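Local coordinates for protein beta sliding clamp (Borrelia burgdorferi, PDB 6DJ8) that probably encircles DNA as a ring-shaped head-to-tail homodimer, tethering DNA polymerases and other proteins to it and so making replication processive, at residues Phe93-Lys98 with Tyr123-Lys128; Asp289-Val294 with Leu313-Glu318; Arg61-Glu66 with Tyr254-Ser259. All coordinates share one frame; numbering follows the deposited sequence. Where two conformers were deposited one is given.

Contact 1: Phe93-Lys98 with Tyr123-Lys128; sequences FNFYKK and YEDHLK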
loop_
_atom_site.group_PDB
_atom_site.type_symbol
_atom_site.label_atom_id
_atom_site.label_comp_id
_atom_site.label_asym_id
_atom_site.label_seq_id
_atom_site.Cartn_x
_atom_site.Cartn_y
_atom_site.Cartn_z
ATOM N N PHE A 93 17.167 -10.386 11.564
ATOM C CA PHE A 93 18.147 -11.445 11.395
ATOM C C PHE A 93 17.750 -12.469 10.324
ATOM O O PHE A 93 18.269 -13.588 10.327
ATOM C CB PHE A 93 18.397 -12.124 12.750
ATOM C CG PHE A 93 19.527 -11.478 13.552
ATOM C CD1 PHE A 93 20.079 -10.265 13.154
ATOM C CD2 PHE A 93 20.038 -12.094 14.691
ATOM C CE1 PHE A 93 21.125 -9.675 13.879
ATOM C CE2 PHE A 93 21.089 -11.511 15.425
ATOM C CZ PHE A 93 21.633 -10.294 15.016
ATOM N N ASN A 94 16.877 -12.106 9.381
ATOM C CA ASN A 94 16.482 -13.084 8.367
ATOM C C ASN A 94 17.637 -13.542 7.470
ATOM O O ASN A 94 17.477 -14.540 6.761
ATOM C CB ASN A 94 15.338 -12.521 7.517
ATOM C CG ASN A 94 15.716 -11.289 6.764
ATOM O OD1 ASN A 94 16.727 -11.241 6.096
ATOM N ND2 ASN A 94 14.912 -10.243 6.921
ATOM N N PHE A 95 18.797 -12.865 7.478
ATOM C CA PHE A 95 19.879 -13.380 6.640
ATOM C C PHE A 95 20.643 -14.524 7.301
ATOM O O PHE A 95 21.560 -15.074 6.680
ATOM C CB PHE A 95 20.846 -12.244 6.200
ATOM C CG PHE A 95 21.578 -11.566 7.328
ATOM C CD1 PHE A 95 20.918 -10.709 8.187
ATOM C CD2 PHE A 95 22.936 -11.748 7.501
ATOM C CE1 PHE A 95 21.599 -10.060 9.222
ATOM C CE2 PHE A 95 23.620 -11.102 8.533
ATOM C CZ PHE A 95 22.942 -10.252 9.389
ATOM N N TYR A 96 20.270 -14.926 8.513
ATOM C CA TYR A 96 20.788 -16.143 9.126
ATOM C C TYR A 96 19.818 -17.291 8.898
ATOM O O TYR A 96 18.602 -17.134 9.064
ATOM C CB TYR A 96 20.989 -15.983 10.629
ATOM C CG TYR A 96 22.093 -15.034 11.007
ATOM C CD1 TYR A 96 23.416 -15.292 10.664
ATOM C CD2 TYR A 96 21.810 -13.879 11.709
ATOM C CE1 TYR A 96 24.430 -14.418 11.021
ATOM C CE2 TYR A 96 22.808 -13.004 12.063
ATOM C CZ TYR A 96 24.110 -13.278 11.714
ATOM O OH TYR A 96 25.076 -12.400 12.084
ATOM N N LYS A 97 20.355 -18.450 8.515
ATOM C CA LYS A 97 19.493 -19.619 8.372
ATOM C C LYS A 97 18.920 -20.048 9.725
ATOM O O LYS A 97 17.741 -20.406 9.825
ATOM C CB LYS A 97 20.277 -20.759 7.719
ATOM C CG LYS A 97 19.518 -22.069 7.653
ATOM C CD LYS A 97 18.878 -22.304 6.291
ATOM C CE LYS A 97 17.818 -23.408 6.361
ATOM N NZ LYS A 97 18.327 -24.617 7.072
ATOM N N LYS A 98 19.731 -19.971 10.781
ATOM C CA LYS A 98 19.346 -20.330 12.140
ATOM C C LYS A 98 19.766 -19.231 13.102
ATOM O O LYS A 98 20.816 -18.599 12.922
ATOM C CB LYS A 98 20.017 -21.640 12.574
ATOM C CG LYS A 98 19.666 -22.825 11.705
ATOM C CD LYS A 98 20.204 -24.131 12.264
ATOM C CE LYS A 98 19.644 -25.310 11.469
ATOM N NZ LYS A 98 20.118 -26.635 11.965
ATOM N N TYR A 123 33.372 -9.439 17.461
ATOM C CA TYR A 123 32.308 -8.515 17.074
ATOM C C TYR A 123 31.344 -9.230 16.129
ATOM O O TYR A 123 31.671 -9.478 14.966
ATOM C CB TYR A 123 32.893 -7.256 16.450
ATOM C CG TYR A 123 33.723 -6.434 17.432
ATOM C CD1 TYR A 123 33.146 -5.900 18.585
ATOM C CD2 TYR A 123 35.075 -6.200 17.211
ATOM C CE1 TYR A 123 33.894 -5.148 19.489
ATOM C CE2 TYR A 123 35.833 -5.446 18.114
ATOM C CZ TYR A 123 35.229 -4.931 19.250
ATOM O OH TYR A 123 35.965 -4.186 20.146
ATOM N N GLU A 124 30.180 -9.606 16.645
ATOM C CA GLU A 124 29.140 -10.267 15.876
ATOM C C GLU A 124 27.847 -9.474 16.011
ATOM O O GLU A 124 27.616 -8.809 17.025
ATOM C CB GLU A 124 28.896 -11.709 16.381
ATOM C CG GLU A 124 30.089 -12.660 16.298
ATOM C CD GLU A 124 30.442 -13.034 14.857
ATOM O OE1 GLU A 124 31.597 -13.452 14.601
ATOM O OE2 GLU A 124 29.556 -12.925 13.982
ATOM N N ASP A 125 26.992 -9.566 14.999
ATOM C CA ASP A 125 25.699 -8.901 15.073
ATOM C C ASP A 125 24.911 -9.423 16.273
ATOM O O ASP A 125 24.966 -10.608 16.611
ATOM C CB ASP A 125 24.905 -9.116 13.782
ATOM C CG ASP A 125 25.657 -8.647 12.545
ATOM O OD1 ASP A 125 26.584 -7.821 12.682
ATOM O OD2 ASP A 125 25.317 -9.107 11.433
ATOM N N HIS A 126 24.170 -8.528 16.919
ATOM C CA HIS A 126 23.552 -8.841 18.194
ATOM C C HIS A 126 22.327 -7.966 18.395
ATOM O O HIS A 126 22.358 -6.770 18.099
ATOM C CB HIS A 126 24.551 -8.630 19.341
ATOM C CG HIS A 126 24.095 -9.180 20.656
ATOM N ND1 HIS A 126 24.383 -10.464 21.070
ATOM C CD2 HIS A 126 23.384 -8.613 21.658
ATOM C CE1 HIS A 126 23.868 -10.663 22.271
ATOM N NE2 HIS A 126 23.254 -9.557 22.649
ATOM N N LEU A 127 21.255 -8.571 18.900
ATOM C CA LEU A 127 20.020 -7.874 19.228
ATOM C C LEU A 127 19.691 -8.112 20.692
ATOM O O LEU A 127 19.941 -9.192 21.227
ATOM C CB LEU A 127 18.846 -8.366 18.381
ATOM C CG LEU A 127 19.064 -8.607 16.888
ATOM C CD1 LEU A 127 17.804 -9.227 16.245
ATOM C CD2 LEU A 127 19.446 -7.291 16.168
ATOM N N LYS A 128 19.120 -7.103 21.341
ATOM C CA LYS A 128 18.657 -7.235 22.717
ATOM C C LYS A 128 17.202 -6.809 22.752
ATOM O O LYS A 128 16.890 -5.651 22.455
ATOM C CB LYS A 128 19.490 -6.389 23.692
ATOM C CG LYS A 128 20.928 -6.837 23.831
ATOM C CD LYS A 128 21.624 -6.132 25.004
ATOM C CE LYS A 128 23.070 -6.590 25.143
ATOM N NZ LYS A 128 23.859 -5.774 26.135
HETATM O O HOH W 1 25.088 -12.919 15.109
#
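F93 and D125 make the closest backbone approach, CA to CA 8.8 Å, so contact is made by side chains of one segment reaching side chains and backbone of the other. F93 follows helix 83-92 and opens a type I turn closed by the Y96 N to F93 O bond; opposite it, 123-125 is extended loop that passes into strand 126-130. The F93 ring is sandwiched. L127 rests its CG on one face, 3.8 Å from the centroid of the F93 ring and 18° off the normal, a CH-pi contact, while CD1 and CD2 spread over the same ring. On the opposite face CE2 of Y96 sits above the ring centre. The CZ end of F93 points at the backbone of D125 and H126, whose C and N lie near the ring plane. F95 turns its CG between its own backbone N and carbonyl carbon (chi1 63°), a rotation that swings CZ across the contact to 3.3 Å from D125 OD2; the carboxylate oxygen lies in the ring plane, at the edge. Y96 OH lies 3.4 Å from D125 OD2, and a water joins Y96 OH (3.1 Å) to D125 O (2.8 Å), donating to the carbonyl. The other carboxylate oxygen, D125 OD1, accepts from F329 N of the second subunit. R290 of that subunit makes a cation-pi contact with F95, and H126, L127 and K128 pair antiparallel with one of its strands. Such a continuous sheet running from one subunit into the next is characteristic of the dimer interface in ring-shaped DNA-sliding factors of this family.

Contact 2: Asp289-Val294 with Leu313-Glu318; sequences DRLARV and LKLLGE
OD1 of D289 is gripped from opposite faces of its carboxylate plane by two arginines of the same helix: R290 NH1, whose residue also touches L315 across the contact, and R293 NE, each at 2.7 Å. R293 binds side-on, adding NH1 to the syn lone pair of D289 OD2 at 2.8 Å. This salt-bridge network would be expected to stabilise the carboxylate as the anion, and probably restrains both guanidinium groups; R293 also bonds N94 and A92 of the second subunit, and R290 meets the F95 ring there. Helix 284-294 packs on the sheet containing strand 312-318 within the C-terminal family region, a helix-on-sheet layer of this DNA-encircling fold, with short axes 9.0 Å apart and only 21° from parallel. The seam between them is lined by aliphatic groups. R290 bends at chi2 (-49°), carrying its charge away and leaving CB against L315 CD1 at 3.6 Å; L291 CD2 lies farther from L315 CD1, at 4.2 Å. L315 has two conformers, so its CD1 contacts, made by one of them, are less certain. Farther along, CG2 of V294 is the branch trans to its N, and this methyl lies 3.5 Å from G317 N. L291 reaches on to F351, V352 and I355 of helix 348-355.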
loop_
_atom_site.group_PDB
_atom_site.type_symbol
_atom_site.label_atom_id
_atom_site.label_comp_id
_atom_site.label_asym_id
_atom_site.label_seq_id
_atom_site.Cartn_x
_atom_site.Cartn_y
_atom_site.Cartn_z
ATOM N N ASP A 289 -15.590 -7.138 -14.450
ATOM C CA ASP A 289 -14.950 -6.009 -15.126
ATOM C C ASP A 289 -15.882 -4.802 -15.187
ATOM O O ASP A 289 -15.478 -3.674 -14.885
ATOM C CB ASP A 289 -14.516 -6.445 -16.526
ATOM C CG ASP A 289 -14.078 -5.288 -17.392
ATOM O OD1 ASP A 289 -14.944 -4.635 -18.005
ATOM O OD2 ASP A 289 -12.865 -5.023 -17.449
ATOM N N ARG A 290 -17.149 -5.032 -15.548
ATOM C CA ARG A 290 -18.095 -3.930 -15.707
ATOM C C ARG A 290 -18.471 -3.306 -14.372
ATOM O O ARG A 290 -18.688 -2.087 -14.290
ATOM C CB ARG A 290 -19.354 -4.413 -16.433
ATOM C CG ARG A 290 -19.090 -4.917 -17.848
ATOM C CD ARG A 290 -18.233 -3.952 -18.684
ATOM N NE ARG A 290 -18.286 -4.319 -20.104
ATOM C CZ ARG A 290 -17.390 -5.087 -20.719
ATOM N NH1 ARG A 290 -16.353 -5.567 -20.047
ATOM N NH2 ARG A 290 -17.521 -5.365 -22.011
ATOM N N LEU A 291 -18.580 -4.125 -13.320
ATOM C CA LEU A 291 -18.873 -3.573 -12.001
ATOM C C LEU A 291 -17.739 -2.675 -11.535
ATOM O O LEU A 291 -17.971 -1.665 -10.856
ATOM C CB LEU A 291 -19.115 -4.699 -10.978
ATOM C CG LEU A 291 -20.460 -5.406 -11.179
ATOM C CD1 LEU A 291 -20.570 -6.632 -10.277
ATOM C CD2 LEU A 291 -21.593 -4.437 -10.891
ATOM N N ALA A 292 -16.503 -3.046 -11.863
ATOM C CA ALA A 292 -15.379 -2.197 -11.488
ATOM C C ALA A 292 -15.423 -0.868 -12.235
ATOM O O ALA A 292 -14.979 0.157 -11.707
ATOM C CB ALA A 292 -14.056 -2.920 -11.740
ATOM N N ARG A 293 -15.959 -0.863 -13.456
ATOM C CA ARG A 293 -16.042 0.390 -14.195
ATOM C C ARG A 293 -17.215 1.237 -13.715
ATOM O O ARG A 293 -17.050 2.437 -13.462
ATOM C CB ARG A 293 -16.130 0.108 -15.686
ATOM C CG ARG A 293 -14.931 -0.657 -16.171
ATOM C CD ARG A 293 -15.129 -1.192 -17.568
ATOM N NE ARG A 293 -14.056 -2.115 -17.891
ATOM C CZ ARG A 293 -12.837 -1.714 -18.234
ATOM N NH1 ARG A 293 -11.899 -2.603 -18.509
ATOM N NH2 ARG A 293 -12.564 -0.412 -18.288
ATOM N N VAL A 294 -18.402 0.629 -13.561
ATOM C CA VAL A 294 -19.563 1.413 -13.144
ATOM C C VAL A 294 -19.385 1.887 -11.712
ATOM O O VAL A 294 -19.892 2.955 -11.333
ATOM C CB VAL A 294 -20.875 0.602 -13.327
ATOM C CG1 VAL A 294 -21.075 -0.430 -12.202
ATOM C CG2 VAL A 294 -22.070 1.527 -13.369
ATOM N N LEU A 313 -28.374 -6.736 -19.636
ATOM C CA LEU A 313 -28.374 -6.255 -18.268
ATOM C C LEU A 313 -27.750 -4.867 -18.285
ATOM O O LEU A 313 -26.646 -4.691 -18.811
ATOM C CB LEU A 313 -27.556 -7.174 -17.359
ATOM C CG LEU A 313 -27.228 -6.655 -15.961
ATOM C CD1 LEU A 313 -28.489 -6.422 -15.149
ATOM C CD2 LEU A 313 -26.249 -7.595 -15.217
ATOM N N LYS A 314 -28.440 -3.892 -17.703
ATOM C CA LYS A 314 -27.961 -2.517 -17.656
ATOM C C LYS A 314 -27.461 -2.204 -16.252
ATOM O O LYS A 314 -28.142 -2.492 -15.268
ATOM C CB LYS A 314 -29.072 -1.539 -18.053
ATOM C CG LYS A 314 -28.655 -0.071 -17.956
ATOM C CD LYS A 314 -29.822 0.879 -18.227
ATOM C CE LYS A 314 -29.279 2.299 -18.422
ATOM N NZ LYS A 314 -30.275 3.381 -18.185
ATOM N N LEU A 315 -26.254 -1.655 -16.160
ATOM C CA LEU A 315 -25.683 -1.210 -14.891
ATOM C C LEU A 315 -25.568 0.306 -14.946
ATOM O O LEU A 315 -24.923 0.848 -15.849
ATOM C CB LEU A 315 -24.311 -1.829 -14.624
ATOM C CG LEU A 315 -23.968 -3.249 -15.074
ATOM C CD1 LEU A 315 -22.471 -3.472 -14.899
ATOM C CD2 LEU A 315 -24.749 -4.292 -14.305
ATOM N N LEU A 316 -26.182 0.982 -13.978
ATOM C CA LEU A 316 -26.270 2.435 -13.984
ATOM C C LEU A 316 -25.738 2.985 -12.672
ATOM O O LEU A 316 -26.269 2.673 -11.599
ATOM C CB LEU A 316 -27.711 2.889 -14.214
ATOM C CG LEU A 316 -28.030 4.363 -13.983
ATOM C CD1 LEU A 316 -27.266 5.212 -14.987
ATOM C CD2 LEU A 316 -29.546 4.576 -14.171
ATOM N N GLY A 317 -24.698 3.807 -12.769
ATOM C CA GLY A 317 -24.200 4.558 -11.644
ATOM C C GLY A 317 -24.550 6.010 -11.869
ATOM O O GLY A 317 -24.138 6.607 -12.873
ATOM N N GLU A 318 -25.319 6.585 -10.950
ATOM C CA GLU A 318 -25.851 7.920 -11.154
ATOM C C GLU A 318 -25.782 8.730 -9.867
ATOM O O GLU A 318 -26.060 8.224 -8.775
ATOM C CB GLU A 318 -27.291 7.841 -11.668
ATOM C CG GLU A 318 -27.917 9.162 -12.049
ATOM C CD GLU A 318 -29.297 8.984 -12.668
ATOM O OE1 GLU A 318 -30.014 8.033 -12.276
ATOM O OE2 GLU A 318 -29.664 9.799 -13.539
#

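Contact 3: Arg61-Glu66 with Tyr254-Ser259; sequences RNIFFE and YKIACS
The first torsion of F65 (chi1 169°) sets CG anti to N, so that from CB, on the face it shares with I256, the ring leans along the sheet toward the neighbouring strand. F65 CD1 meets I256 CG1 at 4.0 Å. Next, F65 CE1 reaches Y254 CD1, and F65 CZ at the tip closes on that same CD1 of Y254 to 3.4 Å. The two rings touch rim to rim with planes 37° apart. F227 also meets the F65 ring, and the Y254 hydroxyl is bonded to K28 and E25. I63 and I256 lie alongside, pointing the same way, CG2 to CG2 at 3.8 Å. The backbones are antiparallel: F64 and A257 form a hydrogen-bonded pair, F64 N to A257 O at 2.7 Å, as do E66 and K255, with the non-hydrogen-bonded pair F65 and I256 between them. N62 OD1 accepts from S259 N at 3.2 Å, nearly straight (167°). E66 and K255 carry opposite charges on the other face, OE1 and NZ 4.8 Å apart. Strands from the N-terminal and central family regions are stitched into a single antiparallel sheet, one of the interdomain junctions from which sliding factors of this family build their ring.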
loop_
_atom_site.group_PDB
_atom_site.type_symbol
_atom_site.label_atom_id
_atom_site.label_comp_id
_atom_site.label_asym_id
_atom_site.label_seq_id
_atom_site.Cartn_x
_atom_site.Cartn_y
_atom_site.Cartn_z
ATOM N N ARG A 61 -7.790 -12.447 24.232
ATOM C CA ARG A 61 -8.579 -12.716 25.429
ATOM C C ARG A 61 -9.906 -13.393 25.060
ATOM O O ARG A 61 -10.691 -13.715 25.949
ATOM C CB ARG A 61 -8.797 -11.453 26.281
ATOM C CG ARG A 61 -7.462 -10.668 26.501
ATOM C CD ARG A 61 -7.585 -9.527 27.488
ATOM N NE ARG A 61 -7.774 -10.016 28.847
ATOM C CZ ARG A 61 -7.928 -9.236 29.912
ATOM N NH1 ARG A 61 -8.095 -9.780 31.112
ATOM N NH2 ARG A 61 -7.894 -7.915 29.778
ATOM N N ASN A 62 -10.160 -13.645 23.777
ATOM C CA ASN A 62 -11.283 -14.481 23.350
ATOM C C ASN A 62 -10.799 -15.651 22.511
ATOM O O ASN A 62 -11.097 -16.805 22.835
ATOM C CB ASN A 62 -12.303 -13.644 22.573
ATOM C CG ASN A 62 -13.609 -14.377 22.350
ATOM O OD1 ASN A 62 -13.626 -15.528 21.917
ATOM N ND2 ASN A 62 -14.714 -13.712 22.665
ATOM N N ILE A 63 -10.054 -15.388 21.447
ATOM C CA ILE A 63 -9.370 -16.412 20.676
ATOM C C ILE A 63 -8.070 -16.746 21.398
ATOM O O ILE A 63 -7.340 -15.843 21.832
ATOM C CB ILE A 63 -9.085 -15.912 19.250
ATOM C CG1 ILE A 63 -10.399 -15.697 18.490
ATOM C CG2 ILE A 63 -8.165 -16.883 18.527
ATOM C CD1 ILE A 63 -10.267 -14.914 17.207
ATOM N N PHE A 64 -7.790 -18.038 21.548
ATOM C CA PHE A 64 -6.559 -18.529 22.158
ATOM C C PHE A 64 -5.853 -19.378 21.117
ATOM O O PHE A 64 -6.447 -20.312 20.566
ATOM C CB PHE A 64 -6.848 -19.314 23.445
ATOM C CG PHE A 64 -7.278 -18.443 24.569
ATOM C CD1 PHE A 64 -8.590 -18.054 24.703
ATOM C CD2 PHE A 64 -6.335 -17.938 25.459
ATOM C CE1 PHE A 64 -8.969 -17.218 25.737
ATOM C CE2 PHE A 64 -6.705 -17.102 26.488
ATOM C CZ PHE A 64 -8.028 -16.746 26.630
ATOM N N PHE A 65 -4.610 -19.030 20.820
ATOM C CA PHE A 65 -3.875 -19.625 19.718
ATOM C C PHE A 65 -2.616 -20.277 20.254
ATOM O O PHE A 65 -1.953 -19.730 21.139
ATOM C CB PHE A 65 -3.509 -18.560 18.667
ATOM C CG PHE A 65 -2.527 -19.035 17.624
ATOM C CD1 PHE A 65 -2.975 -19.654 16.469
ATOM C CD2 PHE A 65 -1.156 -18.834 17.785
ATOM C CE1 PHE A 65 -2.095 -20.089 15.492
ATOM C CE2 PHE A 65 -0.254 -19.269 16.816
ATOM C CZ PHE A 65 -0.711 -19.884 15.670
ATOM N N GLU A 66 -2.274 -21.434 19.700
ATOM C CA GLU A 66 -1.049 -22.105 20.103
ATOM C C GLU A 66 -0.450 -22.824 18.900
ATOM O O GLU A 66 -1.162 -23.515 18.166
ATOM C CB GLU A 66 -1.350 -23.075 21.254
ATOM C CG GLU A 66 -0.411 -24.233 21.356
ATOM C CD GLU A 66 -0.595 -25.020 22.633
ATOM O OE1 GLU A 66 -0.012 -26.119 22.721
ATOM O OE2 GLU A 66 -1.335 -24.552 23.527
ATOM N N TYR A 254 -1.037 -26.486 14.880
ATOM C CA TYR A 254 -1.834 -25.425 15.477
ATOM C C TYR A 254 -2.980 -25.969 16.325
ATOM O O TYR A 254 -3.536 -27.040 16.055
ATOM C CB TYR A 254 -2.405 -24.482 14.403
ATOM C CG TYR A 254 -1.353 -23.875 13.512
ATOM C CD1 TYR A 254 -0.512 -22.868 13.986
ATOM C CD2 TYR A 254 -1.187 -24.310 12.203
ATOM C CE1 TYR A 254 0.463 -22.309 13.180
ATOM C CE2 TYR A 254 -0.220 -23.760 11.389
ATOM C CZ TYR A 254 0.607 -22.760 11.881
ATOM O OH TYR A 254 1.578 -22.237 11.061
ATOM N N LYS A 255 -3.308 -25.221 17.377
ATOM C CA LYS A 255 -4.513 -25.419 18.166
ATOM C C LYS A 255 -5.068 -24.037 18.440
ATOM O O LYS A 255 -4.310 -23.117 18.754
ATOM C CB LYS A 255 -4.241 -26.170 19.475
ATOM C CG LYS A 255 -3.554 -27.513 19.299
ATOM C CD LYS A 255 -3.274 -28.162 20.658
ATOM C CE LYS A 255 -2.752 -29.579 20.502
ATOM N NZ LYS A 255 -2.351 -30.169 21.815
ATOM N N ILE A 256 -6.364 -23.865 18.230
ATOM C CA ILE A 256 -7.016 -22.570 18.367
ATOM C C ILE A 256 -8.368 -22.795 19.019
ATOM O O ILE A 256 -9.043 -23.788 18.729
ATOM C CB ILE A 256 -7.193 -21.866 17.002
ATOM C CG1 ILE A 256 -6.035 -22.201 16.070
ATOM C CG2 ILE A 256 -7.290 -20.346 17.170
ATOM C CD1 ILE A 256 -6.231 -21.700 14.696
ATOM N N ALA A 257 -8.776 -21.864 19.875
ATOM C CA ALA A 257 -10.075 -21.953 20.521
ATOM C C ALA A 257 -10.635 -20.553 20.717
ATOM O O ALA A 257 -9.889 -19.568 20.763
ATOM C CB ALA A 257 -9.991 -22.685 21.866
ATOM N N CYS A 258 -11.965 -20.473 20.833
ATOM C CA CYS A 258 -12.612 -19.216 21.186
ATOM C C CYS A 258 -13.943 -19.533 21.845
ATOM O O CYS A 258 -14.371 -20.689 21.885
ATOM C CB CYS A 258 -12.802 -18.321 19.958
ATOM S SG CYS A 258 -14.096 -18.898 18.781
ATOM N N SER A 259 -14.588 -18.498 22.379
ATOM C CA SER A 259 -15.887 -18.669 23.022
ATOM C C SER A 259 -17.006 -18.560 22.003
ATOM O O SER A 259 -16.905 -17.827 21.009
ATOM C CB SER A 259 -16.119 -17.626 24.113
ATOM O OG SER A 259 -15.269 -17.859 25.210
#

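Contact 3 joins the N-terminal and central regions, and contact 1 is nested along the chain inside the loop that it closes; their centres are 31 Å apart. Contact 2 comes later, in the C-terminal region, with its centre 42 Å from contact 3 and 53 Å from contact 1. Within one chain the nearest atoms of contacts 1 and 2 are about 35 Å apart, yet the head-to-tail dimer brings them together: N94 and F95 of one subunit meet R293 and R290 of the other. Contact 3 thus lies at a junction inside the chain, whereas contacts 1 and 2 supply complementary sides of the junction between chains.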